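PDB 5K3H: acyl-coenzyme A oxidase acox-1.1 from Caenorhabditis elegans, which catalyses the first step of peroxisomal beta-oxidation, the FAD-dependent desaturation of fatty acyl-CoA to the (2E)-enoyl-CoA, with oxygen reduced to hydrogen peroxide. Local coordinates for residues Ser478-Val483 with Leu593-Asp598; Lys493-Ile498 with Leu576-Tyr581; Leu541-Ala546 with His568-Tyr573. All blocks are in the same frame, centred on the assembly; numbering follows the deposited sequence.

Overall arrangement
The three contacts lie on one side of the chain's centre and nest along the sequence: contact 3 falls within the loop closed by contact 2, which in turn falls within that closed by contact 1. Contact 2 is nearer to each of the others (centres about 12 Å from contact 1 and 11 Å from contact 3) than these are to one another (about 15 Å). Ser478 OG of contact 1 probably hydrogen-bonds Thr494 OG1 of contact 2 at 2.6 Å, while Phe495 CB packs on Leu541 CD1 of contact 3 at 3.8 Å. Contact 2 also includes Tyr581, an ATP-binding residue whose side chain comes within about 3 Å of that of Arg533, another ATP-binding residue.

Contact 1. Residues Ser478-Val483 with Leu593-Asp598; sequences SLIDRV and LDYVRD
Asp481 lies flat on the ring of Tyr595, and its side chain can be followed outward atom by atom. Its CB sits over the middle of the ring, 3.6 Å from the Tyr595 centroid and 14° off the ring normal, which meets the geometry of a CH-pi contact. One bond further on, Asp481 CG has shifted toward the rim, 3.2 Å from Tyr595 CD1. At the tip, OD1 of Asp481 rests 3.4 Å from Tyr595 CE1, and OD2 stays 3.5 Å from Tyr595 CD1. The carboxylate and ring planes are only 13° apart, so the acid stacks on the phenol as a plate instead of presenting an oxygen to its hydroxyl. With CG anti to the backbone N (chi1 -168°), the Asp481 carboxylate is laid across the CD1-CE1 side. Ile480 comes in from the same side of the ring plane, toward its CD2-CE2 edge, its CG2 3.6 Å from Tyr595 CD2 in an oblique approach; the same methyl brushes Val596 CG2 more distantly, at 4.5 Å. Replacing Tyr595 by an alanine would probably leave the Asp481 carboxylate without the flat surface it stacks on and open a gap beside Ile480 CG2. Around these residues, Tyr491 packs on both Ile480 and Tyr595, and Gln592 NE2 hydrogen-bonds the carbonyls of Ser478 and Ile480. The loop backbone explains the presentation: Arg482 N bonds Leu479 O at 3.3 Å, and Asp481 adopts a left-handed backbone conformation after an extended Ile480. These features define a type II beta turn, whose two central residues dock the loop between helices 437-456 and 489-515 onto helix 590-616 of the C-terminal helical region.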
loop_
_atom_site.group_PDB
_atom_site.type_symbol
_atom_site.label_atom_id
_atom_site.label_comp_id
_atom_site.label_asym_id
_atom_site.label_seq_id
_atom_site.Cartn_x
_atom_site.Cartn_y
_atom_site.Cartn_z
ATOM N N SER B 478 4.540 16.825 31.610
ATOM C CA SER B 478 3.754 15.607 31.660
ATOM C C SER B 478 4.074 14.894 32.964
ATOM O O SER B 478 5.197 14.978 33.470
ATOM C CB SER B 478 4.071 14.703 30.462
ATOM O OG SER B 478 3.342 13.481 30.538
ATOM N N LEU B 479 3.077 14.219 33.532
ATOM C CA LEU B 479 3.287 13.517 34.792
ATOM C C LEU B 479 3.398 12.014 34.571
ATOM O O LEU B 479 3.187 11.224 35.494
ATOM C CB LEU B 479 2.173 13.866 35.794
ATOM C CG LEU B 479 2.061 15.330 36.278
ATOM C CD1 LEU B 479 0.883 15.576 37.206
ATOM C CD2 LEU B 479 3.337 15.761 36.986
ATOM N N ILE B 480 3.762 11.608 33.358
ATOM C CA ILE B 480 3.997 10.203 33.079
ATOM C C ILE B 480 5.282 9.786 33.785
ATOM O O ILE B 480 6.339 10.409 33.604
ATOM C CB ILE B 480 4.074 9.975 31.560
ATOM C CG1 ILE B 480 2.689 10.120 30.921
ATOM C CG2 ILE B 480 4.695 8.627 31.229
ATOM C CD1 ILE B 480 2.740 10.074 29.396
ATOM N N ASP B 481 5.195 8.738 34.601
ATOM C CA ASP B 481 6.324 8.201 35.360
ATOM C C ASP B 481 6.790 9.177 36.438
ATOM O O ASP B 481 7.970 9.187 36.814
ATOM C CB ASP B 481 7.508 7.818 34.451
ATOM C CG ASP B 481 8.575 6.983 35.189
ATOM O OD1 ASP B 481 8.175 6.192 36.074
ATOM O OD2 ASP B 481 9.801 7.130 34.914
ATOM N N ARG B 482 5.895 10.046 36.902
ATOM C CA ARG B 482 6.205 10.998 37.952
ATOM C C ARG B 482 5.182 10.957 39.056
ATOM O O ARG B 482 5.376 11.597 40.090
ATOM C CB ARG B 482 6.267 12.425 37.398
ATOM C CG ARG B 482 7.184 12.569 36.235
ATOM C CD ARG B 482 7.380 14.008 35.936
ATOM N NE ARG B 482 8.486 14.589 36.697
ATOM C CZ ARG B 482 8.805 15.882 36.662
ATOM N NH1 ARG B 482 8.099 16.724 35.915
ATOM N NH2 ARG B 482 9.826 16.336 37.378
ATOM N N VAL B 483 4.108 10.217 38.869
ATOM C CA VAL B 483 2.948 10.309 39.727
ATOM C C VAL B 483 2.305 8.930 39.695
ATOM O O VAL B 483 2.167 8.344 38.611
ATOM C CB VAL B 483 2.027 11.425 39.215
ATOM C CG1 VAL B 483 0.657 10.881 38.787
ATOM C CG2 VAL B 483 1.962 12.571 40.218
ATOM N N LEU B 593 10.473 9.827 27.811
ATOM C CA LEU B 593 10.332 9.134 26.540
ATOM C C LEU B 593 10.967 7.759 26.602
ATOM O O LEU B 593 10.481 6.828 25.960
ATOM C CB LEU B 593 10.927 9.969 25.403
ATOM C CG LEU B 593 10.407 9.670 23.992
ATOM C CD1 LEU B 593 8.883 9.898 23.866
ATOM C CD2 LEU B 593 11.194 10.466 22.920
ATOM N N ASP B 594 12.059 7.611 27.357
ATOM C CA ASP B 594 12.633 6.288 27.578
ATOM C C ASP B 594 11.694 5.397 28.383
ATOM O O ASP B 594 11.642 4.185 28.163
ATOM C CB ASP B 594 13.980 6.424 28.285
ATOM C CG ASP B 594 15.075 6.953 27.363
ATOM O OD1 ASP B 594 14.919 6.846 26.111
ATOM O OD2 ASP B 594 16.096 7.462 27.897
ATOM N N TYR B 595 10.964 5.969 29.341
ATOM C CA TYR B 595 9.934 5.203 30.035
ATOM C C TYR B 595 8.895 4.702 29.051
ATOM O O TYR B 595 8.495 3.535 29.096
ATOM C CB TYR B 595 9.283 6.060 31.125
ATOM C CG TYR B 595 8.066 5.444 31.824
ATOM C CD1 TYR B 595 8.198 4.679 32.978
ATOM C CD2 TYR B 595 6.777 5.661 31.338
ATOM C CE1 TYR B 595 7.089 4.131 33.614
ATOM C CE2 TYR B 595 5.663 5.116 31.970
ATOM C CZ TYR B 595 5.821 4.352 33.103
ATOM O OH TYR B 595 4.692 3.821 33.716
ATOM N N VAL B 596 8.484 5.564 28.119
ATOM C CA VAL B 596 7.440 5.211 27.166
ATOM C C VAL B 596 7.899 4.054 26.286
ATOM O O VAL B 596 7.126 3.133 26.008
ATOM C CB VAL B 596 7.044 6.450 26.333
ATOM C CG1 VAL B 596 6.085 6.066 25.219
ATOM C CG2 VAL B 596 6.407 7.507 27.226
ATOM N N ARG B 597 9.171 4.073 25.864
ATOM C CA ARG B 597 9.738 2.982 25.068
ATOM C C ARG B 597 9.765 1.669 25.839
ATOM O O ARG B 597 9.443 0.612 25.290
ATOM C CB ARG B 597 11.152 3.335 24.613
ATOM C CG ARG B 597 11.230 4.488 23.675
ATOM C CD ARG B 597 12.671 4.823 23.344
ATOM N NE ARG B 597 12.753 5.897 22.360
ATOM C CZ ARG B 597 13.292 7.096 22.580
ATOM N NH1 ARG B 597 13.825 7.386 23.767
ATOM N NH2 ARG B 597 13.319 7.999 21.595
ATOM N N ASP B 598 10.200 1.707 27.103
ATOM C CA ASP B 598 10.216 0.494 27.924
ATOM C C ASP B 598 8.813 -0.055 28.140
ATOM O O ASP B 598 8.607 -1.266 28.101
ATOM C CB ASP B 598 10.882 0.788 29.261
ATOM C CG ASP B 598 12.329 1.179 29.099
ATOM O OD1 ASP B 598 12.953 0.830 28.063
ATOM O OD2 ASP B 598 12.840 1.871 30.007
#

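Contact 2. Residues Lys493-Ile498 with Leu576-Tyr581; sequences KTFQHI and LDVATY
Ile498 and Val578 form the tight part of this contact, with Ile498 CD1 only 3.5 Å from Val578 CG2 and the two side chains crossing at about a right angle. The reach of Ile498 follows from its first torsion: CG1 lies between the backbone N and the carbonyl carbon (chi1 78°), which sends CD1 toward the valine while CG2 is left near the backbone of Tyr581, 3.9 Å from Tyr581 O. Val578 CG2 also meets Phe495, but more loosely: it lies at the edge of the ring, near its plane, 4.2 Å from Phe495 CE1. A second close point joins Ile498 CB to Tyr581 CB at 3.9 Å, where the backbones approach to 5.8 Å between Ile498 CA and Tyr581 CA.

Beyond CB the Tyr581 ring departs from Ile498 and packs on Arg533, so within segment 493-498 it is the CB of Tyr581 that meets a side chain, that of Ile498. The polar residues are likewise directed elsewhere: exposed Asp577 forms a salt bridge with Arg540, and Thr580 OG1 hydrogen-bonds Thr580 OG1 of the second subunit. Val578 is the first residue to leave helical backbone angles after helix 557-577, which places its side chain at the break before helix 579-584.

Between the two segments the side-chain contacts are apolar, so the helix break is seated against helix 489-515 here by hydrocarbon packing. The contact probably helps to place the base of Tyr581, a residue known to bind ATP, whose ring turns to Arg533, another ATP-binding residue.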
loop_
_atom_site.group_PDB
_atom_site.type_symbol
_atom_site.label_atom_id
_atom_site.label_comp_id
_atom_site.label_asym_id
_atom_site.label_seq_id
_atom_site.Cartn_x
_atom_site.Cartn_y
_atom_site.Cartn_z
ATOM N N LYS B 493 -3.940 13.316 29.413
ATOM C CA LYS B 493 -3.593 14.729 29.591
ATOM C C LYS B 493 -2.420 15.150 28.720
ATOM O O LYS B 493 -2.339 16.313 28.317
ATOM C CB LYS B 493 -3.272 15.046 31.054
ATOM C CG LYS B 493 -4.468 14.972 31.969
ATOM C CD LYS B 493 -4.167 15.696 33.262
ATOM C CE LYS B 493 -2.953 15.099 33.964
ATOM N NZ LYS B 493 -2.231 16.088 34.837
ATOM N N THR B 494 -1.496 14.230 28.435
ATOM C CA THR B 494 -0.356 14.543 27.575
ATOM C C THR B 494 -0.789 14.688 26.113
ATOM O O THR B 494 -0.340 15.611 25.423
ATOM C CB THR B 494 0.716 13.466 27.757
ATOM O OG1 THR B 494 1.124 13.462 29.128
ATOM C CG2 THR B 494 1.937 13.711 26.894
ATOM N N PHE B 495 -1.672 13.801 25.627
ATOM C CA PHE B 495 -2.242 13.972 24.284
ATOM C C PHE B 495 -3.073 15.253 24.187
ATOM O O PHE B 495 -3.076 15.931 23.152
ATOM C CB PHE B 495 -3.122 12.776 23.905
ATOM C CG PHE B 495 -2.362 11.511 23.625
ATOM C CD1 PHE B 495 -1.484 11.442 22.565
ATOM C CD2 PHE B 495 -2.553 10.391 24.403
ATOM C CE1 PHE B 495 -0.806 10.304 22.287
ATOM C CE2 PHE B 495 -1.860 9.224 24.145
ATOM C CZ PHE B 495 -0.991 9.175 23.084
ATOM N N GLN B 496 -3.817 15.579 25.242
ATOM C CA GLN B 496 -4.579 16.821 25.221
ATOM C C GLN B 496 -3.648 18.017 25.082
ATOM O O GLN B 496 -3.900 18.926 24.280
ATOM C CB GLN B 496 -5.444 16.920 26.483
ATOM C CG GLN B 496 -6.668 16.033 26.419
ATOM C CD GLN B 496 -7.512 16.025 27.701
ATOM O OE1 GLN B 496 -7.048 16.428 28.764
ATOM N NE2 GLN B 496 -8.746 15.518 27.603
ATOM N N HIS B 497 -2.527 17.997 25.803
ATOM C CA HIS B 497 -1.571 19.093 25.725
ATOM C C HIS B 497 -1.009 19.254 24.315
ATOM O O HIS B 497 -0.996 20.368 23.776
ATOM C CB HIS B 497 -0.438 18.886 26.729
ATOM C CG HIS B 497 0.623 19.933 26.630
ATOM N ND1 HIS B 497 0.513 21.171 27.234
ATOM C CD2 HIS B 497 1.785 19.956 25.932
ATOM C CE1 HIS B 497 1.581 21.891 26.946
ATOM N NE2 HIS B 497 2.365 21.180 26.155
ATOM N N ILE B 498 -0.524 18.172 23.692
ATOM C CA ILE B 498 0.133 18.369 22.402
ATOM C C ILE B 498 -0.891 18.747 21.334
ATOM O O ILE B 498 -0.599 19.584 20.475
ATOM C CB ILE B 498 1.006 17.162 21.977
ATOM C CG1 ILE B 498 0.190 16.016 21.433
ATOM C CG2 ILE B 498 1.919 16.647 23.105
ATOM C CD1 ILE B 498 1.020 14.742 21.359
ATOM N N LEU B 576 4.711 7.514 21.503
ATOM C CA LEU B 576 6.020 7.477 20.857
ATOM C C LEU B 576 5.924 7.962 19.421
ATOM O O LEU B 576 6.842 8.624 18.926
ATOM C CB LEU B 576 6.606 6.068 20.924
ATOM C CG LEU B 576 8.133 5.869 20.860
ATOM C CD1 LEU B 576 8.895 6.619 21.952
ATOM C CD2 LEU B 576 8.447 4.386 20.943
ATOM N N ASP B 577 4.793 7.684 18.759
ATOM C CA ASP B 577 4.605 8.074 17.366
ATOM C C ASP B 577 4.587 9.578 17.172
ATOM O O ASP B 577 5.034 10.059 16.125
ATOM C CB ASP B 577 3.297 7.496 16.839
ATOM C CG ASP B 577 3.182 7.597 15.327
ATOM O OD1 ASP B 577 4.229 7.455 14.667
ATOM O OD2 ASP B 577 2.060 7.833 14.805
ATOM N N VAL B 578 4.064 10.333 18.141
ATOM C CA VAL B 578 3.940 11.788 18.023
ATOM C C VAL B 578 4.867 12.486 19.026
ATOM O O VAL B 578 4.542 13.558 19.560
ATOM C CB VAL B 578 2.472 12.216 18.205
ATOM C CG1 VAL B 578 1.608 11.534 17.161
ATOM C CG2 VAL B 578 1.967 11.901 19.615
ATOM N N ALA B 579 6.025 11.856 19.290
ATOM C CA ALA B 579 6.928 12.285 20.353
ATOM C C ALA B 579 7.468 13.694 20.133
ATOM O O ALA B 579 7.680 14.439 21.101
ATOM C CB ALA B 579 8.078 11.285 20.481
ATOM N N THR B 580 7.730 14.069 18.875
ATOM C CA THR B 580 8.231 15.411 18.573
ATOM C C THR B 580 7.373 16.506 19.203
ATOM O O THR B 580 7.892 17.433 19.832
ATOM C CB THR B 580 8.322 15.597 17.057
ATOM O OG1 THR B 580 9.392 14.786 16.554
ATOM C CG2 THR B 580 8.577 17.059 16.683
ATOM N N TYR B 581 6.051 16.414 19.063
ATOM C CA TYR B 581 5.185 17.443 19.633
ATOM C C TYR B 581 5.293 17.502 21.160
ATOM O O TYR B 581 5.077 18.563 21.761
ATOM C CB TYR B 581 3.738 17.190 19.191
ATOM C CG TYR B 581 3.589 17.124 17.695
ATOM C CD1 TYR B 581 3.573 18.280 16.937
ATOM C CD2 TYR B 581 3.489 15.903 17.038
ATOM C CE1 TYR B 581 3.464 18.236 15.562
ATOM C CE2 TYR B 581 3.365 15.837 15.645
ATOM C CZ TYR B 581 3.354 17.018 14.905
ATOM O OH TYR B 581 3.240 17.001 13.513
#

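Contact 3. Residues Leu541-Ala546 with His568-Tyr573; sequences LFIVEA and HLHVNY
Ile543 is the first residue of segment 541-546 to touch segment 568-573, and it does so lightly, its CG2 4.3 Å from His570 NE2. The same isoleucine also packs against Ala353 of helix 338-367. Val544, next in sequence, carries most of the contact by dividing its two methyls between neighbouring partners. CG1, anti to the backbone N at chi1 172°, meets Val571 CG1 at 3.7 Å, the two side chains crossing at about a right angle. The other branch, Val544 CG2, lies 3.9 Å from His570 NE2 and approaches the imidazole obliquely. Glu545 then turns toward helix 489-515, where it makes a weak hydrogen bond with Gln496.

The short helix axes run 10.9 Å apart at 161°, nearly antiparallel, as expected for a hairpin of the successive helices 520-553 and 557-577. On the second helix, Asn572 ND2 bonds His568 O at 2.8 Å, a bond kept within that helix.

The contact between the segments is van der Waals packing, with no hydrogen bond or salt bridge: the valines meet as hydrocarbon, and the buried imidazole of His570 takes part here as a surface for methyl groups.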
loop_
_atom_site.group_PDB
_atom_site.type_symbol
_atom_site.label_atom_id
_atom_site.label_comp_id
_atom_site.label_asym_id
_atom_site.label_seq_id
_atom_site.Cartn_x
_atom_site.Cartn_y
_atom_site.Cartn_z
ATOM N N LEU B 541 -6.539 11.985 19.657
ATOM C CA LEU B 541 -6.876 12.150 21.070
ATOM C C LEU B 541 -8.266 11.598 21.381
ATOM O O LEU B 541 -8.459 10.918 22.398
ATOM C CB LEU B 541 -6.775 13.622 21.464
ATOM C CG LEU B 541 -7.531 14.041 22.729
ATOM C CD1 LEU B 541 -6.910 13.397 23.979
ATOM C CD2 LEU B 541 -7.541 15.562 22.829
ATOM N N PHE B 542 -9.249 11.882 20.513
ATOM C CA PHE B 542 -10.597 11.340 20.694
ATOM C C PHE B 542 -10.585 9.820 20.734
ATOM O O PHE B 542 -11.257 9.207 21.564
ATOM C CB PHE B 542 -11.534 11.792 19.579
ATOM C CG PHE B 542 -12.914 11.199 19.706
ATOM C CD1 PHE B 542 -13.843 11.759 20.571
ATOM C CD2 PHE B 542 -13.263 10.047 19.010
ATOM C CE1 PHE B 542 -15.101 11.212 20.701
ATOM C CE2 PHE B 542 -14.528 9.488 19.141
ATOM C CZ PHE B 542 -15.449 10.070 19.981
ATOM N N ILE B 543 -9.848 9.196 19.816
ATOM C CA ILE B 543 -9.830 7.738 19.739
ATOM C C ILE B 543 -9.290 7.132 21.035
ATOM O O ILE B 543 -9.868 6.186 21.581
ATOM C CB ILE B 543 -9.012 7.299 18.507
ATOM C CG1 ILE B 543 -9.723 7.720 17.213
ATOM C CG2 ILE B 543 -8.774 5.788 18.520
ATOM C CD1 ILE B 543 -8.836 7.736 15.988
ATOM N N VAL B 544 -8.198 7.690 21.569
ATOM C CA VAL B 544 -7.657 7.231 22.850
ATOM C C VAL B 544 -8.692 7.374 23.966
ATOM O O VAL B 544 -8.838 6.483 24.810
ATOM C CB VAL B 544 -6.363 7.992 23.197
ATOM C CG1 VAL B 544 -5.922 7.635 24.612
ATOM C CG2 VAL B 544 -5.276 7.727 22.168
ATOM N N GLU B 545 -9.378 8.521 24.031
ATOM C CA GLU B 545 -10.331 8.731 25.125
ATOM C C GLU B 545 -11.517 7.772 25.034
ATOM O O GLU B 545 -12.026 7.307 26.064
ATOM C CB GLU B 545 -10.829 10.180 25.143
ATOM C CG GLU B 545 -9.775 11.208 25.517
ATOM C CD GLU B 545 -10.367 12.563 25.885
ATOM O OE1 GLU B 545 -11.021 12.680 26.944
ATOM O OE2 GLU B 545 -10.172 13.527 25.122
ATOM N N ALA B 546 -12.002 7.485 23.816
ATOM C CA ALA B 546 -13.098 6.528 23.690
ATOM C C ALA B 546 -12.654 5.122 24.087
ATOM O O ALA B 546 -13.387 4.397 24.770
ATOM C CB ALA B 546 -13.637 6.539 22.263
ATOM N N HIS B 568 -2.918 0.120 27.226
ATOM C CA HIS B 568 -1.606 0.610 27.637
ATOM C C HIS B 568 -0.599 0.503 26.514
ATOM O O HIS B 568 0.292 1.352 26.406
ATOM C CB HIS B 568 -1.087 -0.143 28.857
ATOM C CG HIS B 568 -1.561 0.419 30.151
ATOM N ND1 HIS B 568 -2.741 0.023 30.750
ATOM C CD2 HIS B 568 -1.055 1.411 30.921
ATOM C CE1 HIS B 568 -2.917 0.718 31.859
ATOM N NE2 HIS B 568 -1.910 1.570 31.982
ATOM N N LEU B 569 -0.691 -0.553 25.698
ATOM C CA LEU B 569 0.128 -0.620 24.485
ATOM C C LEU B 569 -0.194 0.535 23.543
ATOM O O LEU B 569 0.709 1.218 23.034
ATOM C CB LEU B 569 -0.105 -1.951 23.771
ATOM C CG LEU B 569 0.641 -2.184 22.451
ATOM C CD1 LEU B 569 2.169 -2.119 22.648
ATOM C CD2 LEU B 569 0.229 -3.502 21.838
ATOM N N HIS B 570 -1.492 0.779 23.327
ATOM C CA HIS B 570 -1.942 1.830 22.424
ATOM C C HIS B 570 -1.385 3.191 22.832
ATOM O O HIS B 570 -0.782 3.899 22.014
ATOM C CB HIS B 570 -3.479 1.834 22.393
ATOM C CG HIS B 570 -4.085 2.757 21.373
ATOM N ND1 HIS B 570 -3.875 2.619 20.019
ATOM C CD2 HIS B 570 -4.930 3.807 21.516
ATOM C CE1 HIS B 570 -4.540 3.560 19.372
ATOM N NE2 HIS B 570 -5.193 4.291 20.257
ATOM N N VAL B 571 -1.592 3.596 24.087
ATOM C CA VAL B 571 -1.193 4.955 24.448
ATOM C C VAL B 571 0.325 5.117 24.376
ATOM O O VAL B 571 0.819 6.172 23.967
ATOM C CB VAL B 571 -1.754 5.344 25.832
ATOM C CG1 VAL B 571 -3.273 5.411 25.798
ATOM C CG2 VAL B 571 -1.286 4.351 26.910
ATOM N N ASN B 572 1.094 4.066 24.679
ATOM C CA ASN B 572 2.551 4.186 24.564
ATOM C C ASN B 572 3.023 4.185 23.114
ATOM O O ASN B 572 3.937 4.939 22.759
ATOM C CB ASN B 572 3.250 3.083 25.352
ATOM C CG ASN B 572 3.268 3.371 26.824
ATOM O OD1 ASN B 572 4.006 4.255 27.275
ATOM N ND2 ASN B 572 2.491 2.610 27.601
ATOM N N TYR B 573 2.442 3.324 22.269
ATOM C CA TYR B 573 2.802 3.332 20.854
ATOM C C TYR B 573 2.421 4.653 20.196
ATOM O O TYR B 573 3.219 5.256 19.468
ATOM C CB TYR B 573 2.116 2.177 20.147
ATOM C CG TYR B 573 2.529 2.030 18.712
ATOM C CD1 TYR B 573 3.661 1.290 18.375
ATOM C CD2 TYR B 573 1.818 2.643 17.695
ATOM C CE1 TYR B 573 4.052 1.143 17.062
ATOM C CE2 TYR B 573 2.209 2.498 16.378
ATOM C CZ TYR B 573 3.322 1.743 16.077
ATOM O OH TYR B 573 3.722 1.590 14.777
#